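Local atomic coordinates of putative transcriptional regulator protein, LacI family (Rhizobium etli, PDB entry 3MIZ), a protein that probably binds regulatory DNA as a LacI-family repressor, with a periplasmic-binding-protein-like domain that in such proteins usually senses a small ligand. Residues A[123-128]-A[284-289]. Sequence-based numbering, arbitrary orientation.
Sequences TRYLLE and LVERSS
Tyr125 reaches from helix 115-127 to the residue just beyond strand 277-285, where its hydroxyl donates a hydrogen bond to Glu286, with 2.6 Å from OH to OE2. The phenol's double character suits the place: its near half is apolar, its far end polar. CG anti to the backbone N (chi1 174°) carries the ring on from CB toward Leu284 and Glu286. Leu284 offers a branched, apolar partner to the ring's root: its methyl CD2 touches CD2 of Tyr125 at 3.8 Å and also nears CB, the two side chains crossing at about a right angle. Glu286, extended beyond CG, is long enough to bring an acceptor to the hydroxyl; its carboxylate stands at the ring's edge, the planes 79° apart, and OE2 is met on the anti side, 34° out of the carboxylate plane. A water donates to the same hydroxyl, 3.1 Å from Tyr125 OH, and weakly to Arg287 O, a loose link to the loop. A phenylalanine here would probably keep the contact with Leu284 but leave Glu286 and the bridging water without their hydroxyl partner. Arg129 makes a cation-pi contact with the ring. Elsewhere on the helix, Thr123 and Leu126 pack on strand 200-203. The contact is thus packing within the periplasmic-binding-protein-like fold, joining helix 115-127 to the end of strand 277-285, which lies between strands 110-113 and 248-250.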
ATOM      1  N   THR A 123      -7.007  21.890 -10.703  1.00 13.86           N
ATOM      2  CA  THR A 123      -6.509  22.709 -11.803  1.00 15.40           C
ATOM      3  C   THR A 123      -6.868  24.178 -11.529  1.00 17.57           C
ATOM      4  O   THR A 123      -6.040  25.074 -11.712  1.00 18.64           O
ATOM      5  CB  THR A 123      -7.106  22.245 -13.161  1.00 17.62           C
ATOM      6  OG1 THR A 123      -6.717  20.886 -13.411  1.00 18.27           O
ATOM      7  CG2 THR A 123      -6.595  23.123 -14.310  1.00 16.70           C
ATOM      8  N   ARG A 124      -8.090  24.424 -11.066  1.00 17.35           N
ATOM      9  CA  ARG A 124      -8.519  25.793 -10.753  1.00 17.57           C
ATOM     10  C   ARG A 124      -7.662  26.366  -9.618  1.00 17.41           C
ATOM     11  O   ARG A 124      -7.374  27.571  -9.580  1.00 15.91           O
ATOM     12  CB  ARG A 124      -9.991  25.810 -10.328  1.00 21.22           C
ATOM     13  CG  ARG A 124     -10.985  25.451 -11.430  1.00 23.98           C
ATOM     14  CD  ARG A 124     -12.381  25.281 -10.844  1.00 27.48           C
ATOM     15  NE  ARG A 124     -12.813  26.452 -10.079  1.00 29.84           N
ATOM     16  CZ  ARG A 124     -13.448  27.501 -10.596  1.00 33.77           C
ATOM     17  NH1 ARG A 124     -13.734  27.541 -11.891  1.00 34.40           N
ATOM     18  NH2 ARG A 124     -13.810  28.510  -9.810  1.00 34.95           N
ATOM     19  N   TYR A 125      -7.278  25.503  -8.684  1.00 17.37           N
ATOM     20  CA  TYR A 125      -6.443  25.907  -7.555  1.00 18.29           C
ATOM     21  C   TYR A 125      -5.161  26.559  -8.081  1.00 17.97           C
ATOM     22  O   TYR A 125      -4.773  27.642  -7.638  1.00 16.76           O
ATOM     23  CB  TYR A 125      -6.111  24.682  -6.694  1.00 19.77           C
ATOM     24  CG  TYR A 125      -5.124  24.949  -5.578  1.00 23.02           C
ATOM     25  CD1 TYR A 125      -3.750  24.873  -5.803  1.00 24.37           C
ATOM     26  CD2 TYR A 125      -5.563  25.288  -4.301  1.00 23.88           C
ATOM     27  CE1 TYR A 125      -2.836  25.126  -4.783  1.00 26.10           C
ATOM     28  CE2 TYR A 125      -4.655  25.545  -3.270  1.00 26.13           C
ATOM     29  CZ  TYR A 125      -3.297  25.461  -3.519  1.00 26.62           C
ATOM     30  OH  TYR A 125      -2.400  25.713  -2.503  1.00 27.15           O
ATOM     31  N   LEU A 126      -4.516  25.899  -9.036  1.00 14.45           N
ATOM     32  CA  LEU A 126      -3.295  26.421  -9.625  1.00 15.85           C
ATOM     33  C   LEU A 126      -3.561  27.704 -10.414  1.00 16.82           C
ATOM     34  O   LEU A 126      -2.817  28.675 -10.288  1.00 16.06           O
ATOM     35  CB  LEU A 126      -2.658  25.362 -10.525  1.00 13.86           C
ATOM     36  CG  LEU A 126      -2.095  24.167  -9.749  1.00 11.73           C
ATOM     37  CD1 LEU A 126      -1.644  23.072 -10.700  1.00 11.14           C
ATOM     38  CD2 LEU A 126      -0.919  24.644  -8.872  1.00 10.91           C
ATOM     39  N   LEU A 127      -4.627  27.711 -11.213  1.00 16.89           N
ATOM     40  CA  LEU A 127      -4.984  28.885 -12.023  1.00 18.27           C
ATOM     41  C   LEU A 127      -5.241  30.123 -11.169  1.00 20.60           C
ATOM     42  O   LEU A 127      -4.889  31.243 -11.556  1.00 19.67           O
ATOM     43  CB  LEU A 127      -6.229  28.590 -12.870  1.00 18.71           C
ATOM     44  CG  LEU A 127      -6.081  27.449 -13.876  1.00 18.64           C
ATOM     45  CD1 LEU A 127      -7.419  27.176 -14.570  1.00 21.09           C
ATOM     46  CD2 LEU A 127      -5.009  27.817 -14.896  1.00 18.86           C
ATOM     47  N   GLU A 128      -5.866  29.929 -10.013  1.00 22.04           N
ATOM     48  CA  GLU A 128      -6.147  31.048  -9.127  1.00 24.83           C
ATOM     49  C   GLU A 128      -4.873  31.459  -8.392  1.00 24.47           C
ATOM     50  O   GLU A 128      -4.847  32.485  -7.710  1.00 23.83           O
ATOM     51  CB  GLU A 128      -7.239  30.670  -8.123  1.00 29.74           C
ATOM     52  CG  GLU A 128      -8.510  30.153  -8.781  1.00 34.09           C
ATOM     53  CD  GLU A 128      -9.625  29.879  -7.787  1.00 38.00           C
ATOM     54  OE1 GLU A 128      -9.358  29.237  -6.747  1.00 41.09           O
ATOM     55  OE2 GLU A 128     -10.771  30.302  -8.049  1.00 41.93           O
ATOM     56  N   LEU A 284     -10.148  18.723  -1.806  1.00 17.62           N
ATOM     57  CA  LEU A 284      -8.845  19.296  -2.099  1.00 19.53           C
ATOM     58  C   LEU A 284      -8.147  19.455  -0.752  1.00 20.56           C
ATOM     59  O   LEU A 284      -8.673  20.104   0.150  1.00 20.56           O
ATOM     60  CB  LEU A 284      -9.002  20.649  -2.790  1.00 22.07           C
ATOM     61  CG  LEU A 284      -7.736  21.435  -3.134  1.00 24.47           C
ATOM     62  CD1 LEU A 284      -6.657  20.510  -3.647  1.00 25.87           C
ATOM     63  CD2 LEU A 284      -8.080  22.492  -4.170  1.00 26.98           C
ATOM     64  N   VAL A 285      -6.980  18.836  -0.612  1.00 19.10           N
ATOM     65  CA  VAL A 285      -6.217  18.911   0.632  1.00 18.28           C
ATOM     66  C   VAL A 285      -5.049  19.851   0.395  1.00 20.18           C
ATOM     67  O   VAL A 285      -4.067  19.486  -0.251  1.00 18.32           O
ATOM     68  CB  VAL A 285      -5.676  17.528   1.045  1.00 19.28           C
ATOM     69  CG1 VAL A 285      -4.901  17.639   2.355  1.00 18.63           C
ATOM     70  CG2 VAL A 285      -6.828  16.543   1.182  1.00 18.76           C
ATOM     71  N   GLU A 286      -5.160  21.066   0.919  1.00 19.82           N
ATOM     72  CA  GLU A 286      -4.111  22.050   0.734  1.00 22.57           C
ATOM     73  C   GLU A 286      -2.975  21.879   1.725  1.00 21.97           C
ATOM     74  O   GLU A 286      -3.174  21.934   2.942  1.00 20.64           O
ATOM     75  CB  GLU A 286      -4.692  23.460   0.836  1.00 25.94           C
ATOM     76  CG  GLU A 286      -3.659  24.552   0.663  1.00 29.31           C
ATOM     77  CD  GLU A 286      -4.280  25.888   0.341  1.00 30.27           C
ATOM     78  OE1 GLU A 286      -5.387  26.163   0.852  1.00 30.68           O
ATOM     79  OE2 GLU A 286      -3.655  26.665  -0.414  1.00 30.42           O
ATOM     80  N   ARG A 287      -1.782  21.646   1.193  1.00 20.28           N
ATOM     81  CA  ARG A 287      -0.598  21.478   2.019  1.00 19.33           C
ATOM     82  C   ARG A 287       0.394  22.577   1.613  1.00 20.11           C
ATOM     83  O   ARG A 287      -0.011  23.732   1.511  1.00 22.38           O
ATOM     84  CB  ARG A 287      -0.034  20.053   1.851  1.00 19.02           C
ATOM     85  CG  ARG A 287      -1.030  18.964   2.331  1.00 19.53           C
ATOM     86  CD  ARG A 287      -0.349  17.695   2.848  1.00 17.40           C
ATOM     87  NE  ARG A 287      -1.271  16.761   3.509  1.00 14.07           N
ATOM     88  CZ  ARG A 287      -1.985  15.819   2.884  1.00 16.60           C
ATOM     89  NH1 ARG A 287      -1.898  15.669   1.573  1.00 13.21           N
ATOM     90  NH2 ARG A 287      -2.785  15.015   3.573  1.00 15.53           N
ATOM     91  N   SER A 288       1.660  22.263   1.355  1.00 19.82           N
ATOM     92  CA  SER A 288       2.596  23.337   1.000  1.00 21.30           C
ATOM     93  C   SER A 288       3.497  23.129  -0.218  1.00 20.98           C
ATOM     94  O   SER A 288       4.518  23.809  -0.365  1.00 20.91           O
ATOM     95  CB  SER A 288       3.463  23.676   2.216  1.00 24.79           C
ATOM     96  OG  SER A 288       4.096  22.512   2.718  1.00 26.69           O
ATOM     97  N   SER A 289       3.107  22.222  -1.107  1.00 18.25           N
ATOM     98  CA  SER A 289       3.895  21.933  -2.304  1.00 15.93           C
ATOM     99  C   SER A 289       3.607  22.892  -3.456  1.00 17.38           C
ATOM    100  O   SER A 289       4.195  22.772  -4.531  1.00 14.37           O
ATOM    101  CB  SER A 289       3.617  20.507  -2.774  1.00 16.23           C
ATOM    102  OG  SER A 289       2.244  20.366  -3.083  1.00 14.81           O
TER
HETATM  103  O   HOH W   1       0.035  24.095  -1.614  1.00 25.28           O